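Local atomic coordinates of MutT/nudix family protein (Shewanella oneidensis, PDB entry 3GZ5), a protein that probably acts as an ADP-ribose-dependent transcriptional regulator of NAD metabolism, joining a NUDIX domain to a DNA-binding winged-helix domain. Residues Gln21-Asp26 against Gly58-Thr63; Leu90-Asn95 against Trp103-Cys108. All coordinates share one frame; numbering follows the deposited sequence.

Contact 1: Gln21-Asp26 against Gly58-Thr63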
ATOM      1  N   GLN B  21       9.305   5.671  20.634  1.00 51.43           N
ATOM      2  CA  GLN B  21       9.101   6.520  19.406  1.00 52.18           C
ATOM      3  C   GLN B  21       7.807   7.365  19.489  1.00 51.83           C
ATOM      4  O   GLN B  21       6.822   6.941  20.137  1.00 52.36           O
ATOM      5  CB  GLN B  21       9.107   5.672  18.111  1.00 51.99           C
ATOM      6  CG  GLN B  21      10.470   5.097  17.699  1.00 53.27           C
ATOM      7  CD  GLN B  21      10.910   3.887  18.532  1.00 54.69           C
ATOM      8  OE1 GLN B  21      10.172   2.909  18.698  1.00 55.53           O
ATOM      9  NE2 GLN B  21      12.121   3.951  19.047  1.00 54.04           N
ATOM     10  N   LEU B  22       7.857   8.560  18.869  1.00 50.26           N
ATOM     11  CA  LEU B  22       6.695   9.407  18.548  1.00 48.80           C
ATOM     12  C   LEU B  22       5.912   8.734  17.411  1.00 47.30           C
ATOM     13  O   LEU B  22       6.391   8.622  16.275  1.00 46.99           O
ATOM     14  CB  LEU B  22       7.154  10.789  18.046  1.00 48.85           C
ATOM     15  CG  LEU B  22       7.798  11.870  18.941  1.00 51.69           C
ATOM     16  CD1 LEU B  22       9.026  12.506  18.284  1.00 51.52           C
ATOM     17  CD2 LEU B  22       6.785  12.955  19.302  1.00 52.52           C
ATOM     18  N   LEU B  23       4.696   8.306  17.731  1.00 45.58           N
ATOM     19  CA  LEU B  23       3.897   7.479  16.860  1.00 43.54           C
ATOM     20  C   LEU B  23       2.585   8.188  16.654  1.00 42.44           C
ATOM     21  O   LEU B  23       1.853   8.409  17.609  1.00 42.38           O
ATOM     22  CB  LEU B  23       3.681   6.104  17.498  1.00 42.74           C
ATOM     23  CG  LEU B  23       2.847   5.052  16.765  1.00 42.88           C
ATOM     24  CD1 LEU B  23       3.446   4.715  15.394  1.00 39.61           C
ATOM     25  CD2 LEU B  23       2.709   3.771  17.638  1.00 41.21           C
ATOM     26  N   THR B  24       2.312   8.579  15.410  1.00 41.43           N
ATOM     27  CA  THR B  24       1.074   9.263  15.079  1.00 40.86           C
ATOM     28  C   THR B  24       0.363   8.603  13.894  1.00 41.36           C
ATOM     29  O   THR B  24       0.915   7.729  13.209  1.00 41.11           O
ATOM     30  CB  THR B  24       1.297  10.762  14.788  1.00 41.05           C
ATOM     31  OG1 THR B  24       2.177  10.910  13.663  1.00 42.43           O
ATOM     32  CG2 THR B  24       1.889  11.512  16.034  1.00 38.43           C
ATOM     33  N   VAL B  25      -0.877   9.003  13.671  1.00 41.49           N
ATOM     34  CA  VAL B  25      -1.608   8.571  12.500  1.00 43.19           C
ATOM     35  C   VAL B  25      -2.002   9.882  11.798  1.00 43.39           C
ATOM     36  O   VAL B  25      -2.303  10.839  12.485  1.00 44.39           O
ATOM     37  CB  VAL B  25      -2.839   7.663  12.913  1.00 43.22           C
ATOM     38  CG1 VAL B  25      -3.554   7.133  11.712  1.00 45.14           C
ATOM     39  CG2 VAL B  25      -2.373   6.471  13.742  1.00 42.11           C
ATOM     40  N   ASP B  26      -1.934   9.943  10.462  1.00 43.13           N
ATOM     41  CA  ASP B  26      -2.348  11.132   9.689  1.00 42.79           C
ATOM     42  C   ASP B  26      -3.226  10.699   8.524  1.00 42.16           C
ATOM     43  O   ASP B  26      -3.219   9.551   8.132  1.00 41.79           O
ATOM     44  CB  ASP B  26      -1.141  11.904   9.112  1.00 43.36           C
ATOM     45  CG  ASP B  26      -0.365  12.679  10.180  1.00 46.73           C
ATOM     46  OD1 ASP B  26       0.865  12.748  10.110  1.00 47.64           O
ATOM     47  OD2 ASP B  26      -0.984  13.204  11.120  1.00 54.13           O
ATOM     48  N   GLY B  58      -2.615  12.586  14.595  1.00 43.61           N
ATOM     49  CA  GLY B  58      -2.056  12.646  15.939  1.00 43.76           C
ATOM     50  C   GLY B  58      -2.008  11.291  16.622  1.00 43.93           C
ATOM     51  O   GLY B  58      -1.947  10.250  15.964  1.00 43.26           O
ATOM     52  N   PHE B  59      -2.062  11.314  17.949  1.00 44.12           N
ATOM     53  CA  PHE B  59      -1.749  10.137  18.772  1.00 44.43           C
ATOM     54  C   PHE B  59      -2.895   9.154  18.904  1.00 44.20           C
ATOM     55  O   PHE B  59      -4.073   9.512  18.881  1.00 43.85           O
ATOM     56  CB  PHE B  59      -1.218  10.547  20.172  1.00 44.57           C
ATOM     57  CG  PHE B  59      -0.002  11.446  20.132  1.00 44.49           C
ATOM     58  CD1 PHE B  59       1.220  10.970  19.700  1.00 46.33           C
ATOM     59  CD2 PHE B  59      -0.092  12.783  20.524  1.00 45.84           C
ATOM     60  CE1 PHE B  59       2.370  11.817  19.653  1.00 45.98           C
ATOM     61  CE2 PHE B  59       1.026  13.635  20.475  1.00 45.02           C
ATOM     62  CZ  PHE B  59       2.261  13.143  20.036  1.00 46.20           C
ATOM     63  N   ILE B  60      -2.521   7.898  19.050  1.00 44.66           N
ATOM     64  CA  ILE B  60      -3.461   6.830  19.377  1.00 44.95           C
ATOM     65  C   ILE B  60      -3.997   7.095  20.802  1.00 45.75           C
ATOM     66  O   ILE B  60      -3.242   7.501  21.685  1.00 45.38           O
ATOM     67  CB  ILE B  60      -2.728   5.459  19.242  1.00 45.23           C
ATOM     68  CG1 ILE B  60      -2.367   5.226  17.780  1.00 44.72           C
ATOM     69  CG2 ILE B  60      -3.523   4.264  19.855  1.00 43.55           C
ATOM     70  CD1 ILE B  60      -1.198   4.309  17.580  1.00 45.72           C
ATOM     71  N   ASP B  61      -5.303   6.929  20.996  1.00 46.32           N
ATOM     72  CA  ASP B  61      -5.900   7.020  22.309  1.00 47.28           C
ATOM     73  C   ASP B  61      -6.443   5.631  22.638  1.00 47.68           C
ATOM     74  O   ASP B  61      -7.443   5.194  22.062  1.00 47.57           O
ATOM     75  CB  ASP B  61      -6.995   8.088  22.324  1.00 47.84           C
ATOM     76  CG  ASP B  61      -7.551   8.355  23.730  1.00 49.10           C
ATOM     77  OD1 ASP B  61      -7.651   7.412  24.540  1.00 49.89           O
ATOM     78  OD2 ASP B  61      -7.899   9.523  24.020  1.00 51.18           O
ATOM     79  N   GLU B  62      -5.768   4.923  23.543  1.00 47.83           N
ATOM     80  CA  GLU B  62      -6.116   3.524  23.844  1.00 48.33           C
ATOM     81  C   GLU B  62      -7.457   3.358  24.540  1.00 48.40           C
ATOM     82  O   GLU B  62      -7.993   2.255  24.600  1.00 47.95           O
ATOM     83  CB  GLU B  62      -5.009   2.838  24.656  1.00 48.05           C
ATOM     84  CG  GLU B  62      -3.619   3.100  24.105  1.00 49.97           C
ATOM     85  CD  GLU B  62      -2.601   2.055  24.498  1.00 53.00           C
ATOM     86  OE1 GLU B  62      -2.936   1.145  25.297  1.00 54.06           O
ATOM     87  OE2 GLU B  62      -1.461   2.136  23.978  1.00 55.20           O
ATOM     88  N   THR B  63      -7.994   4.452  25.064  1.00 49.12           N
ATOM     89  CA  THR B  63      -9.249   4.371  25.798  1.00 50.14           C
ATOM     90  C   THR B  63     -10.454   4.428  24.852  1.00 50.31           C
ATOM     91  O   THR B  63     -11.583   4.141  25.268  1.00 50.88           O
ATOM     92  CB  THR B  63      -9.370   5.465  26.886  1.00 49.86           C
ATOM     93  OG1 THR B  63      -9.635   6.728  26.272  1.00 51.75           O
ATOM     94  CG2 THR B  63      -8.080   5.553  27.705  1.00 50.51           C
TER
HETATM   95  O   HOH W   1       0.331   7.200  19.262  1.00 42.21           O
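Val25 and Gly58 form an antiparallel, hydrogen-bonded pair, exchanging two backbone bonds: Val25 N donates to Gly58 O at 2.8 Å and Gly58 N to Val25 O at 2.8 Å. The same Gly58 O also lies 3.3 Å from Thr24 CA, a CA-H...O contact. Gly58 adopts phi 150°, psi -153°, a backbone shape at which a CB would collide with the carbonyl oxygen of the residue before. Beyond this single pair the two backbones part, and water 1 links them, donating to Leu23 O and accepting from Ile60 N.

Thr24 can be followed outward from its backbone. Its CB lies against the peptide of Gly58, 3.5 Å from Gly58 O. Here the side chain forks. With chi1 at 61°, OG1 is set between the backbone N and the carbonyl carbon and is hydrogen-bonded to Thr106 OG1, while CG2, anti to the carbonyl carbon, meets the Phe59 ring obliquely, 3.7 Å from Phe59 CE1. The edge of that ring faces Leu23 O, with Phe59 CD1 at 3.4 Å, and water 1 lies at the edge too. Ile60 reaches back with its CD1 to Leu23 CD2, 3.9 Å away, the two chains crossing at a slant; Trp103 of the second subunit also packs on Ile60.

Farther along, Asp61 OD1 accepts from Thr63 N, an Asx turn, and also from Thr63 OG1. Asp26 OD1 is hydrogen-bonded to Thr106 OG1. Gly58-Thr63 leads toward helix 68-80, consistent with the start of the Nudix box of NUDIX domains, and is held here to strand 22-33. That strand lies between Gly58 and strand 104-112, while helix 68-80 packs through Thr71 and Val72 on Val25 and through Leu68 on Ile60.

Contact 2: Leu90-Asn95 against Trp103-Cys108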
ATOM      1  N   LEU B  90      -2.206   4.688   3.232  1.00 38.85           N
ATOM      2  CA  LEU B  90      -1.268   5.079   2.192  1.00 37.70           C
ATOM      3  C   LEU B  90       0.138   4.473   2.404  1.00 38.18           C
ATOM      4  O   LEU B  90       0.657   3.722   1.574  1.00 37.19           O
ATOM      5  CB  LEU B  90      -1.187   6.613   2.135  1.00 37.66           C
ATOM      6  CG  LEU B  90      -0.281   7.237   1.060  1.00 39.06           C
ATOM      7  CD1 LEU B  90      -0.732   6.866  -0.352  1.00 36.85           C
ATOM      8  CD2 LEU B  90      -0.116   8.766   1.221  1.00 38.67           C
ATOM      9  N   CYS B  91       0.753   4.824   3.531  1.00 37.55           N
ATOM     10  CA  CYS B  91       2.121   4.474   3.796  1.00 37.63           C
ATOM     11  C   CYS B  91       2.401   4.788   5.272  1.00 36.61           C
ATOM     12  O   CYS B  91       1.598   5.454   5.947  1.00 36.37           O
ATOM     13  CB  CYS B  91       3.080   5.250   2.871  1.00 37.32           C
ATOM     14  SG  CYS B  91       2.981   7.042   3.110  1.00 44.42           S
ATOM     15  N   THR B  92       3.504   4.244   5.773  1.00 35.30           N
ATOM     16  CA  THR B  92       3.986   4.521   7.121  1.00 35.20           C
ATOM     17  C   THR B  92       5.364   5.089   6.902  1.00 35.38           C
ATOM     18  O   THR B  92       6.198   4.459   6.265  1.00 34.06           O
ATOM     19  CB  THR B  92       4.010   3.232   7.982  1.00 35.18           C
ATOM     20  OG1 THR B  92       2.657   2.825   8.201  1.00 37.61           O
ATOM     21  CG2 THR B  92       4.670   3.453   9.338  1.00 32.82           C
ATOM     22  N   VAL B  93       5.581   6.314   7.361  1.00 36.59           N
ATOM     23  CA  VAL B  93       6.921   6.899   7.284  1.00 37.67           C
ATOM     24  C   VAL B  93       7.543   6.945   8.679  1.00 37.84           C
ATOM     25  O   VAL B  93       6.889   7.350   9.655  1.00 36.84           O
ATOM     26  CB  VAL B  93       6.901   8.295   6.628  1.00 38.29           C
ATOM     27  CG1 VAL B  93       8.305   8.875   6.578  1.00 39.47           C
ATOM     28  CG2 VAL B  93       6.393   8.176   5.182  1.00 40.23           C
ATOM     29  N   GLY B  94       8.805   6.538   8.773  1.00 38.03           N
ATOM     30  CA  GLY B  94       9.494   6.574  10.059  1.00 39.71           C
ATOM     31  C   GLY B  94      10.989   6.654   9.890  1.00 40.33           C
ATOM     32  O   GLY B  94      11.573   5.829   9.209  1.00 40.48           O
ATOM     33  N   ASN B  95      11.590   7.668  10.504  1.00 41.50           N
ATOM     34  CA  ASN B  95      13.021   7.906  10.468  1.00 42.14           C
ATOM     35  C   ASN B  95      13.413   8.946  11.533  1.00 44.05           C
ATOM     36  O   ASN B  95      12.548   9.469  12.270  1.00 42.84           O
ATOM     37  CB  ASN B  95      13.455   8.359   9.061  1.00 42.63           C
ATOM     38  CG  ASN B  95      12.758   9.640   8.613  1.00 42.75           C
ATOM     39  OD1 ASN B  95      12.126   9.693   7.561  1.00 44.15           O
ATOM     40  ND2 ASN B  95      12.853  10.667   9.427  1.00 40.67           N
ATOM     41  N   TRP B 103      13.168  10.407  16.842  1.00 47.51           N
ATOM     42  CA  TRP B 103      12.740   9.371  15.918  1.00 44.68           C
ATOM     43  C   TRP B 103      11.211   9.432  15.956  1.00 43.92           C
ATOM     44  O   TRP B 103      10.633   9.459  17.039  1.00 42.73           O
ATOM     45  CB  TRP B 103      13.186   8.027  16.449  1.00 43.39           C
ATOM     46  CG  TRP B 103      13.860   7.136  15.450  1.00 42.57           C
ATOM     47  CD1 TRP B 103      15.193   6.954  15.309  1.00 40.72           C
ATOM     48  CD2 TRP B 103      13.227   6.309  14.463  1.00 40.81           C
ATOM     49  NE1 TRP B 103      15.446   6.050  14.308  1.00 42.92           N
ATOM     50  CE2 TRP B 103      14.256   5.636  13.768  1.00 40.83           C
ATOM     51  CE3 TRP B 103      11.887   6.062  14.105  1.00 40.36           C
ATOM     52  CZ2 TRP B 103      14.002   4.732  12.727  1.00 40.40           C
ATOM     53  CZ3 TRP B 103      11.630   5.168  13.057  1.00 40.22           C
ATOM     54  CH2 TRP B 103      12.688   4.514  12.384  1.00 40.39           C
ATOM     55  N   SER B 104      10.559   9.491  14.792  1.00 43.40           N
ATOM     56  CA  SER B 104       9.089   9.453  14.765  1.00 43.12           C
ATOM     57  C   SER B 104       8.555   8.622  13.604  1.00 43.02           C
ATOM     58  O   SER B 104       9.179   8.542  12.536  1.00 43.99           O
ATOM     59  CB  SER B 104       8.502  10.846  14.687  1.00 42.81           C
ATOM     60  OG  SER B 104       8.690  11.346  13.394  1.00 43.00           O
ATOM     61  N   VAL B 105       7.397   8.017  13.841  1.00 42.00           N
ATOM     62  CA  VAL B 105       6.730   7.166  12.878  1.00 40.97           C
ATOM     63  C   VAL B 105       5.321   7.684  12.660  1.00 40.26           C
ATOM     64  O   VAL B 105       4.609   7.943  13.613  1.00 40.38           O
ATOM     65  CB  VAL B 105       6.707   5.683  13.368  1.00 40.91           C
ATOM     66  CG1 VAL B 105       5.919   4.805  12.421  1.00 39.04           C
ATOM     67  CG2 VAL B 105       8.128   5.152  13.498  1.00 39.56           C
ATOM     68  N   THR B 106       4.924   7.837  11.410  1.00 39.26           N
ATOM     69  CA  THR B 106       3.574   8.254  11.107  1.00 40.19           C
ATOM     70  C   THR B 106       2.889   7.268  10.137  1.00 38.89           C
ATOM     71  O   THR B 106       3.404   6.965   9.056  1.00 38.59           O
ATOM     72  CB  THR B 106       3.503   9.741  10.574  1.00 40.51           C
ATOM     73  OG1 THR B 106       2.242  10.326  10.948  1.00 44.94           O
ATOM     74  CG2 THR B 106       3.581   9.776   9.092  1.00 42.17           C
ATOM     75  N   VAL B 107       1.732   6.765  10.549  1.00 38.10           N
ATOM     76  CA  VAL B 107       0.925   5.921   9.687  1.00 37.01           C
ATOM     77  C   VAL B 107      -0.056   6.827   8.919  1.00 37.22           C
ATOM     78  O   VAL B 107      -0.942   7.469   9.513  1.00 37.31           O
ATOM     79  CB  VAL B 107       0.206   4.825  10.490  1.00 37.05           C
ATOM     80  CG1 VAL B 107      -0.514   3.862   9.546  1.00 34.34           C
ATOM     81  CG2 VAL B 107       1.213   4.085  11.429  1.00 36.02           C
ATOM     82  N   CYS B 108       0.153   6.916   7.610  1.00 37.44           N
ATOM     83  CA  CYS B 108      -0.594   7.835   6.755  1.00 37.54           C
ATOM     84  C   CYS B 108      -1.668   7.131   5.975  1.00 37.90           C
ATOM     85  O   CYS B 108      -1.426   6.064   5.418  1.00 38.19           O
ATOM     86  CB  CYS B 108       0.324   8.607   5.784  1.00 37.62           C
ATOM     87  SG  CYS B 108      -0.557  10.088   5.082  1.00 40.57           S
TER
HETATM   88  O   HOH W   2      12.000  12.078  13.150  1.00 45.80           O
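Trp103 lays one indole face over the backbone of Asn95, whose C sits 3.9 Å above the ring centre. Its chi1, an unusual -132°, swings the ring back over the neighbouring strand, bringing CZ3 within 3.6 Å of Gly94 C, while Val105 CG2 lies at the indole edge. Replacing the indole by an alanine would probably uncover the Gly94-Asn95 backbone and leave Asp65 O of the second subunit without its NE1 donor.

Thr92 turns OG1 beside its backbone N (chi1 -68°) and CG2 anti to it. The Thr92 and Val105 side chains cross at a slant, Thr92 CG2 3.6 Å from Val105 CG1, while Thr92 OG1 lies alongside Val107 CG1 and is hydrogen-bonded to Thr92 OG1 of the second subunit. On the sheet face that carries Cys91 and Cys108, Cys91 SG touches Cys108 CB at 4.1 Å; Leu90 CD2 reaches Cys108 SG from the bulge.

Paired backbone bonds join Val93 with Thr106 and Asn95 with Ser104. At the far end Cys108 O accepts from both Leu90 N (2.7 Å) and Cys91 N (3.1 Å), the mark of a classic beta bulge in an antiparallel beta hairpin of the NUDIX fold.

In the fold
From the N terminus, the chain enters strand 22-33, turns back through strand 36-43 and the short strands 53-54 and 57-58, and contact 1 closes this excursion at Gly58. Helix 68-80 then leads to strand 86-95, and contact 2 closes the shorter loop between it and strand 104-112. The loops follow in series, neither nested nor crossed. Strands 22-33 and 104-112 run parallel as neighbours, so contact 1 and contact 2 lie in one mixed sheet with centres about 11 Å apart, joined directly by a probable hydrogen bond from Val105 N to Leu22 O. Both also touch the second subunit, so this end of the NUDIX domain contributes to the dimer interface.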